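Local atomic coordinates of KLLA0F12672p (Kluyveromyces lactis, PDB entry 4M3O), a protein that probably removes phosphate from the C-terminal repeats of RNA polymerase II through its zinc-binding N-terminal domain, the part of this RPAP2-family protein present here. Residues D42-D45 with A46-K50; R54-K58 with Q59-D63. All blocks are in the same frame, centred on the assembly; numbering follows the deposited sequence.

Contact 1: D42-D45 with A46-K50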
ATOM      1  N   ASP A  42      -5.835   3.560  -7.496  1.00 44.30           N
ATOM      2  CA  ASP A  42      -6.326   2.814  -6.347  1.00 46.38           C
ATOM      3  C   ASP A  42      -6.158   1.373  -6.697  1.00 45.96           C
ATOM      4  O   ASP A  42      -6.049   1.046  -7.870  1.00 45.66           O
ATOM      5  CB  ASP A  42      -7.766   3.162  -6.037  1.00 48.15           C
ATOM      6  CG  ASP A  42      -7.980   4.688  -5.901  1.00 53.58           C
ATOM      7  OD1 ASP A  42      -7.124   5.384  -5.307  1.00 51.33           O
ATOM      8  OD2 ASP A  42      -9.023   5.192  -6.374  1.00 53.84           O
ATOM      9  N   VAL A  43      -6.139   0.514  -5.685  1.00 42.84           N
ATOM     10  CA  VAL A  43      -5.903  -0.918  -5.843  1.00 40.97           C
ATOM     11  C   VAL A  43      -7.199  -1.596  -6.263  1.00 42.16           C
ATOM     12  O   VAL A  43      -8.247  -1.365  -5.703  1.00 46.50           O
ATOM     13  CB  VAL A  43      -5.419  -1.558  -4.538  1.00 41.39           C
ATOM     14  CG1 VAL A  43      -5.501  -3.079  -4.628  1.00 41.95           C
ATOM     15  CG2 VAL A  43      -4.008  -1.048  -4.218  1.00 41.28           C
ATOM     16  N   LYS A  44      -7.145  -2.441  -7.273  1.00 48.42           N
ATOM     17  CA  LYS A  44      -8.390  -2.821  -7.859  1.00 48.93           C
ATOM     18  C   LYS A  44      -9.132  -3.830  -7.019  1.00 43.84           C
ATOM     19  O   LYS A  44     -10.327  -3.755  -6.916  1.00 41.41           O
ATOM     20  CB  LYS A  44      -8.184  -3.238  -9.288  1.00 62.97           C
ATOM     21  CG  LYS A  44      -7.824  -4.677  -9.521  1.00 78.52           C
ATOM     22  CD  LYS A  44      -8.066  -5.009 -10.989  1.00 95.53           C
ATOM     23  CE  LYS A  44      -9.449  -4.559 -11.451  1.00101.89           C
ATOM     24  NZ  LYS A  44     -10.507  -5.110 -10.551  1.00113.81           N
ATOM     25  N   ASP A  45      -8.454  -4.746  -6.367  1.00 41.63           N
ATOM     26  CA  ASP A  45      -9.140  -5.841  -5.757  1.00 40.04           C
ATOM     27  C   ASP A  45      -8.348  -6.431  -4.605  1.00 42.75           C
ATOM     28  O   ASP A  45      -7.185  -6.072  -4.345  1.00 35.60           O
ATOM     29  CB  ASP A  45      -9.341  -6.971  -6.837  1.00 50.36           C
ATOM     30  CG  ASP A  45      -8.002  -7.377  -7.533  1.00 59.11           C
ATOM     31  OD1 ASP A  45      -8.004  -7.980  -8.654  1.00 66.21           O
ATOM     32  OD2 ASP A  45      -6.919  -7.034  -6.986  1.00 55.68           O
ATOM     33  N   ALA A  46      -8.989  -7.368  -3.921  1.00 43.88           N
ATOM     34  CA  ALA A  46      -8.408  -8.058  -2.786  1.00 43.38           C
ATOM     35  C   ALA A  46      -7.080  -8.730  -3.093  1.00 42.79           C
ATOM     36  O   ALA A  46      -6.141  -8.711  -2.248  1.00 38.44           O
ATOM     37  CB  ALA A  46      -9.405  -9.073  -2.236  1.00 49.01           C
ATOM     38  N   ARG A  47      -6.979  -9.327  -4.271  1.00 40.91           N
ATOM     39  CA  ARG A  47      -5.819 -10.173  -4.534  1.00 44.53           C
ATOM     40  C   ARG A  47      -4.586  -9.279  -4.685  1.00 36.17           C
ATOM     41  O   ARG A  47      -3.465  -9.655  -4.292  1.00 41.44           O
ATOM     42  CB  ARG A  47      -6.046 -11.118  -5.751  1.00 46.93           C
ATOM     43  CG  ARG A  47      -6.033 -10.467  -7.121  1.00 50.49           C
ATOM     44  CD  ARG A  47      -6.313 -11.469  -8.252  1.00 50.34           C
ATOM     45  NE  ARG A  47      -5.108 -12.042  -8.853  1.00 53.34           N
ATOM     46  CZ  ARG A  47      -4.347 -11.453  -9.783  1.00 56.16           C
ATOM     47  NH1 ARG A  47      -4.605 -10.214 -10.251  1.00 61.40           N
ATOM     48  NH2 ARG A  47      -3.282 -12.093 -10.239  1.00 54.47           N
ATOM     49  N   THR A  48      -4.792  -8.091  -5.246  1.00 36.82           N
ATOM     50  CA  THR A  48      -3.726  -7.158  -5.425  1.00 38.28           C
ATOM     51  C   THR A  48      -3.263  -6.561  -4.042  1.00 36.13           C
ATOM     52  O   THR A  48      -2.088  -6.445  -3.721  1.00 36.38           O
ATOM     53  CB  THR A  48      -4.133  -6.070  -6.444  1.00 43.79           C
ATOM     54  OG1 THR A  48      -4.553  -6.664  -7.691  1.00 43.92           O
ATOM     55  CG2 THR A  48      -2.929  -5.133  -6.702  1.00 40.53           C
ATOM     56  N   MET A  49      -4.242  -6.264  -3.221  1.00 34.92           N
ATOM     57  CA  MET A  49      -4.064  -5.747  -1.876  1.00 35.94           C
ATOM     58  C   MET A  49      -3.262  -6.745  -1.046  1.00 36.86           C
ATOM     59  O   MET A  49      -2.276  -6.378  -0.343  1.00 34.78           O
ATOM     60  CB  MET A  49      -5.469  -5.482  -1.370  1.00 39.45           C
ATOM     61  CG  MET A  49      -5.644  -4.513  -0.282  1.00 46.16           C
ATOM     62  SD  MET A  49      -4.902  -2.884  -0.495  1.00 45.66           S
ATOM     63  CE  MET A  49      -5.098  -2.579   1.247  1.00 43.90           C
ATOM     64  N   LYS A  50      -3.552  -8.032  -1.208  1.00 35.84           N
ATOM     65  CA  LYS A  50      -2.783  -9.069  -0.489  1.00 37.82           C
ATOM     66  C   LYS A  50      -1.367  -9.222  -1.057  1.00 39.02           C
ATOM     67  O   LYS A  50      -0.426  -9.462  -0.304  1.00 37.32           O
ATOM     68  CB  LYS A  50      -3.436 -10.409  -0.538  1.00 38.77           C
ATOM     69  CG  LYS A  50      -4.811 -10.495   0.113  1.00 40.17           C
ATOM     70  CD  LYS A  50      -5.589 -11.710  -0.474  1.00 42.67           C
ATOM     71  CE  LYS A  50      -7.007 -11.793   0.082  1.00 47.15           C
ATOM     72  NZ  LYS A  50      -7.051 -12.498   1.396  1.00 52.68           N
TER
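Asp-45 folds its carboxylate back over the first turn of helix 46-52 and meets Thr-48 with one oxygen. OD2 accepts from Thr-48 N at 2.9 Å, and the amide comes in from above the carboxylate plane, 39° out of it. The same OD2 takes a very short hydrogen bond from Thr-48 OG1, 2.5 Å away, a length that is itself doubtful. Asp-45 is thus the N-cap. Its chi1 of 53° tucks CG over its own main chain, the rotation that swings the carboxylate toward the amides of the helix start. The carbonyl of Asp-45 opens the regular helix bonding, with Met-49 N donating to Asp-45 O at 3.2 Å.

Next to the polar cap Val-43 supplies the apolar side. Its CG1 lies 3.8 Å from Thr-48 CB and 4.0 Å from Met-49 CB, the Val-43 and Thr-48 side chains running antiparallel alongside one another. Arg-47 lays its CG 3.5 Å from Asp-45 OD1, but its guanidinium, turned 89° from the carboxylate, goes on to a salt bridge with Glu-6 in helix 5-13.

The carboxylate lies at the N-terminal end of the helix, where the dipole would probably favour its negative charge. Together with the bond from Thr-48 N, this capping marks where helix 46-52 begins.

Contact 2: R54-K58 with Q59-D63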
ATOM      1  N   ARG A  54       3.679  -7.717   0.717  1.00 35.94           N
ATOM      2  CA  ARG A  54       5.080  -8.134   0.722  1.00 36.09           C
ATOM      3  C   ARG A  54       6.054  -6.970   0.518  1.00 33.76           C
ATOM      4  O   ARG A  54       7.195  -7.017   0.971  1.00 38.25           O
ATOM      5  CB  ARG A  54       5.330  -9.178  -0.357  1.00 34.43           C
ATOM      6  CG  ARG A  54       5.449  -8.612  -1.769  1.00 32.30           C
ATOM      7  CD  ARG A  54       5.521  -9.809  -2.756  1.00 36.57           C
ATOM      8  NE  ARG A  54       4.298 -10.613  -2.629  1.00 36.97           N
ATOM      9  CZ  ARG A  54       4.052 -11.756  -3.269  1.00 41.73           C
ATOM     10  NH1 ARG A  54       4.858 -12.237  -4.199  1.00 38.11           N
ATOM     11  NH2 ARG A  54       2.907 -12.356  -3.044  1.00 41.33           N
ATOM     12  N   PHE A  55       5.606  -5.896  -0.119  1.00 32.85           N
ATOM     13  CA  PHE A  55       6.488  -4.768  -0.322  1.00 34.28           C
ATOM     14  C   PHE A  55       6.321  -3.638   0.728  1.00 37.68           C
ATOM     15  O   PHE A  55       6.849  -2.596   0.510  1.00 37.12           O
ATOM     16  CB  PHE A  55       6.250  -4.180  -1.704  1.00 33.89           C
ATOM     17  CG  PHE A  55       6.493  -5.165  -2.814  1.00 37.25           C
ATOM     18  CD1 PHE A  55       5.452  -5.598  -3.631  1.00 41.00           C
ATOM     19  CD2 PHE A  55       7.741  -5.762  -2.947  1.00 39.54           C
ATOM     20  CE1 PHE A  55       5.685  -6.545  -4.612  1.00 41.53           C
ATOM     21  CE2 PHE A  55       7.998  -6.687  -3.936  1.00 38.14           C
ATOM     22  CZ  PHE A  55       6.975  -7.089  -4.761  1.00 39.34           C
ATOM     23  N   LEU A  56       5.514  -3.814   1.767  1.00 33.72           N
ATOM     24  CA  LEU A  56       5.230  -2.722   2.692  1.00 36.98           C
ATOM     25  C   LEU A  56       5.584  -3.080   4.115  1.00 36.11           C
ATOM     26  O   LEU A  56       5.262  -4.178   4.581  1.00 42.01           O
ATOM     27  CB  LEU A  56       3.772  -2.326   2.630  1.00 37.46           C
ATOM     28  CG  LEU A  56       3.317  -1.694   1.306  1.00 35.96           C
ATOM     29  CD1 LEU A  56       1.814  -1.557   1.429  1.00 41.55           C
ATOM     30  CD2 LEU A  56       3.912  -0.368   1.012  1.00 39.56           C
ATOM     31  N   THR A  57       6.257  -2.157   4.811  1.00 35.34           N
ATOM     32  CA  THR A  57       6.364  -2.235   6.264  1.00 32.79           C
ATOM     33  C   THR A  57       5.199  -1.461   6.818  1.00 31.62           C
ATOM     34  O   THR A  57       4.491  -0.764   6.078  1.00 33.03           O
ATOM     35  CB  THR A  57       7.631  -1.581   6.804  1.00 33.56           C
ATOM     36  OG1 THR A  57       7.616  -0.168   6.479  1.00 33.38           O
ATOM     37  CG2 THR A  57       8.841  -2.251   6.218  1.00 39.24           C
ATOM     38  N   LYS A  58       4.987  -1.562   8.126  1.00 30.60           N
ATOM     39  CA  LYS A  58       3.916  -0.875   8.749  1.00 33.75           C
ATOM     40  C   LYS A  58       4.062   0.656   8.565  1.00 35.89           C
ATOM     41  O   LYS A  58       3.058   1.375   8.355  1.00 32.43           O
ATOM     42  CB  LYS A  58       3.889  -1.163  10.258  1.00 38.10           C
ATOM     43  CG  LYS A  58       3.402  -2.513  10.697  1.00 36.10           C
ATOM     44  CD  LYS A  58       3.440  -2.589  12.219  1.00 37.04           C
ATOM     45  CE  LYS A  58       2.462  -3.550  12.868  1.00 42.85           C
ATOM     46  NZ  LYS A  58       2.530  -4.881  12.290  1.00 45.31           N
ATOM     47  N   GLN A  59       5.312   1.154   8.657  1.00 35.79           N
ATOM     48  CA  GLN A  59       5.596   2.558   8.460  1.00 33.29           C
ATOM     49  C   GLN A  59       5.438   3.006   6.992  1.00 33.46           C
ATOM     50  O   GLN A  59       4.992   4.092   6.759  1.00 35.97           O
ATOM     51  CB  GLN A  59       7.038   2.892   8.878  1.00 39.94           C
ATOM     52  CG  GLN A  59       7.302   4.417   8.825  1.00 44.82           C
ATOM     53  CD  GLN A  59       6.352   5.139   9.752  1.00 48.57           C
ATOM     54  OE1 GLN A  59       6.258   4.777  10.916  1.00 50.13           O
ATOM     55  NE2 GLN A  59       5.595   6.102   9.231  1.00 52.34           N
ATOM     56  N   ASP A  60       5.854   2.203   6.032  1.00 32.66           N
ATOM     57  CA  ASP A  60       5.624   2.552   4.618  1.00 35.06           C
ATOM     58  C   ASP A  60       4.153   2.648   4.316  1.00 30.72           C
ATOM     59  O   ASP A  60       3.756   3.451   3.514  1.00 32.49           O
ATOM     60  CB  ASP A  60       6.157   1.479   3.635  1.00 38.11           C
ATOM     61  CG  ASP A  60       7.640   1.231   3.729  1.00 40.76           C
ATOM     62  OD1 ASP A  60       8.398   2.164   4.146  1.00 41.33           O
ATOM     63  OD2 ASP A  60       8.019   0.070   3.372  1.00 42.15           O
ATOM     64  N   TYR A  61       3.343   1.787   4.943  1.00 31.44           N
ATOM     65  CA  TYR A  61       1.886   1.854   4.809  1.00 28.65           C
ATOM     66  C   TYR A  61       1.320   3.147   5.392  1.00 30.09           C
ATOM     67  O   TYR A  61       0.572   3.837   4.708  1.00 32.99           O
ATOM     68  CB  TYR A  61       1.143   0.627   5.417  1.00 28.61           C
ATOM     69  CG  TYR A  61      -0.352   0.699   5.179  1.00 27.36           C
ATOM     70  CD1 TYR A  61      -0.927   0.355   3.927  1.00 31.37           C
ATOM     71  CD2 TYR A  61      -1.202   1.140   6.160  1.00 30.36           C
ATOM     72  CE1 TYR A  61      -2.290   0.413   3.706  1.00 29.95           C
ATOM     73  CE2 TYR A  61      -2.566   1.231   5.933  1.00 30.96           C
ATOM     74  CZ  TYR A  61      -3.103   0.877   4.699  1.00 31.84           C
ATOM     75  OH  TYR A  61      -4.452   1.000   4.534  1.00 30.89           O
ATOM     76  N   ALA A  62       1.687   3.481   6.607  1.00 30.58           N
ATOM     77  CA  ALA A  62       1.301   4.793   7.201  1.00 32.93           C
ATOM     78  C   ALA A  62       1.694   5.966   6.318  1.00 33.96           C
ATOM     79  O   ALA A  62       0.911   6.908   6.166  1.00 34.84           O
ATOM     80  CB  ALA A  62       1.917   4.997   8.594  1.00 36.31           C
ATOM     81  N   ASP A  63       2.879   5.920   5.712  1.00 34.03           N
ATOM     82  CA  ASP A  63       3.270   6.980   4.816  1.00 35.89           C
ATOM     83  C   ASP A  63       2.430   6.964   3.520  1.00 41.31           C
ATOM     84  O   ASP A  63       2.067   8.036   3.016  1.00 38.71           O
ATOM     85  CB  ASP A  63       4.758   6.861   4.457  1.00 47.19           C
ATOM     86  CG  ASP A  63       5.695   6.865   5.728  1.00 49.98           C
ATOM     87  OD1 ASP A  63       5.297   7.322   6.819  1.00 55.75           O
ATOM     88  OD2 ASP A  63       6.833   6.364   5.637  1.00 53.53           O
TER
HETATM   89  O   HOH W   1       9.804   1.160   7.074  1.00 70.76           O
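Thr-57 and Asp-60 cross obliquely at the start of helix 58-70, each side chain reaching the other's backbone amide. Thr-57 OG1 accepts from Asp-60 N at 3.0 Å, nearly straight at 167°. In return Asp-60 OD2 takes Thr-57 N at 3.2 Å, the donor standing well above the carboxylate plane. This reciprocal pair is a capping box with Thr-57 as N-cap. The hydroxyl gets there because a chi1 of 62° turns Thr-57 OG1 in toward the helix start, while Asp-60 turns CG beside its own N and sends the carboxylate back toward the loop. A water 2.6 Å from Thr-57 OG1 also donates weakly to Asp-60 OD1.

On the buried side Leu-56 splits its two methyls: CD2 rests 3.9 Å from Asp-60 CB, and CD1 meets the edge of the Tyr-61 ring at CD1, 4.2 Å away. Tyr-61 points its hydroxyl onward to Ser-120 of helix 114-125. One turn along, Gln-59 NE2 bonds Asp-63 OD1 at 2.7 Å on the syn side but tilted out of the carboxylate plane, while the acceptor lies in the amide plane of Gln-59.

With an alanine at position 60, Thr-57 N would probably lose its acceptor and the loop before the helix would be freer to shift. The amides at the cap, Thr-57, and three residues on, Asp-60, each find a side-chain oxygen, which ties the loop to the first turn, and the carboxylate's negative charge would suit the positive helix start.

How the contacts relate
From the N terminus, strand 2-3 and helices 5-13 and 24-40 come first; strand 42-43 then pairs in parallel with strand 2-3. Contact 1 closes the short turn from that strand into helix 46-52, and contact 2 closes the turn from the following loop into helix 58-70. The two run in series, neither nesting nor crossing, with centres about 15 Å apart and no direct touch beyond their place in the chain. Residues of contact 1 also reach strand 2-3 and helix 5-13, whereas Tyr-61 of contact 2 reaches helix 114-125, which carries the zinc ligand His-116. Tyr-123 of that helix meets both, through Met-49 O and the Tyr-61 ring.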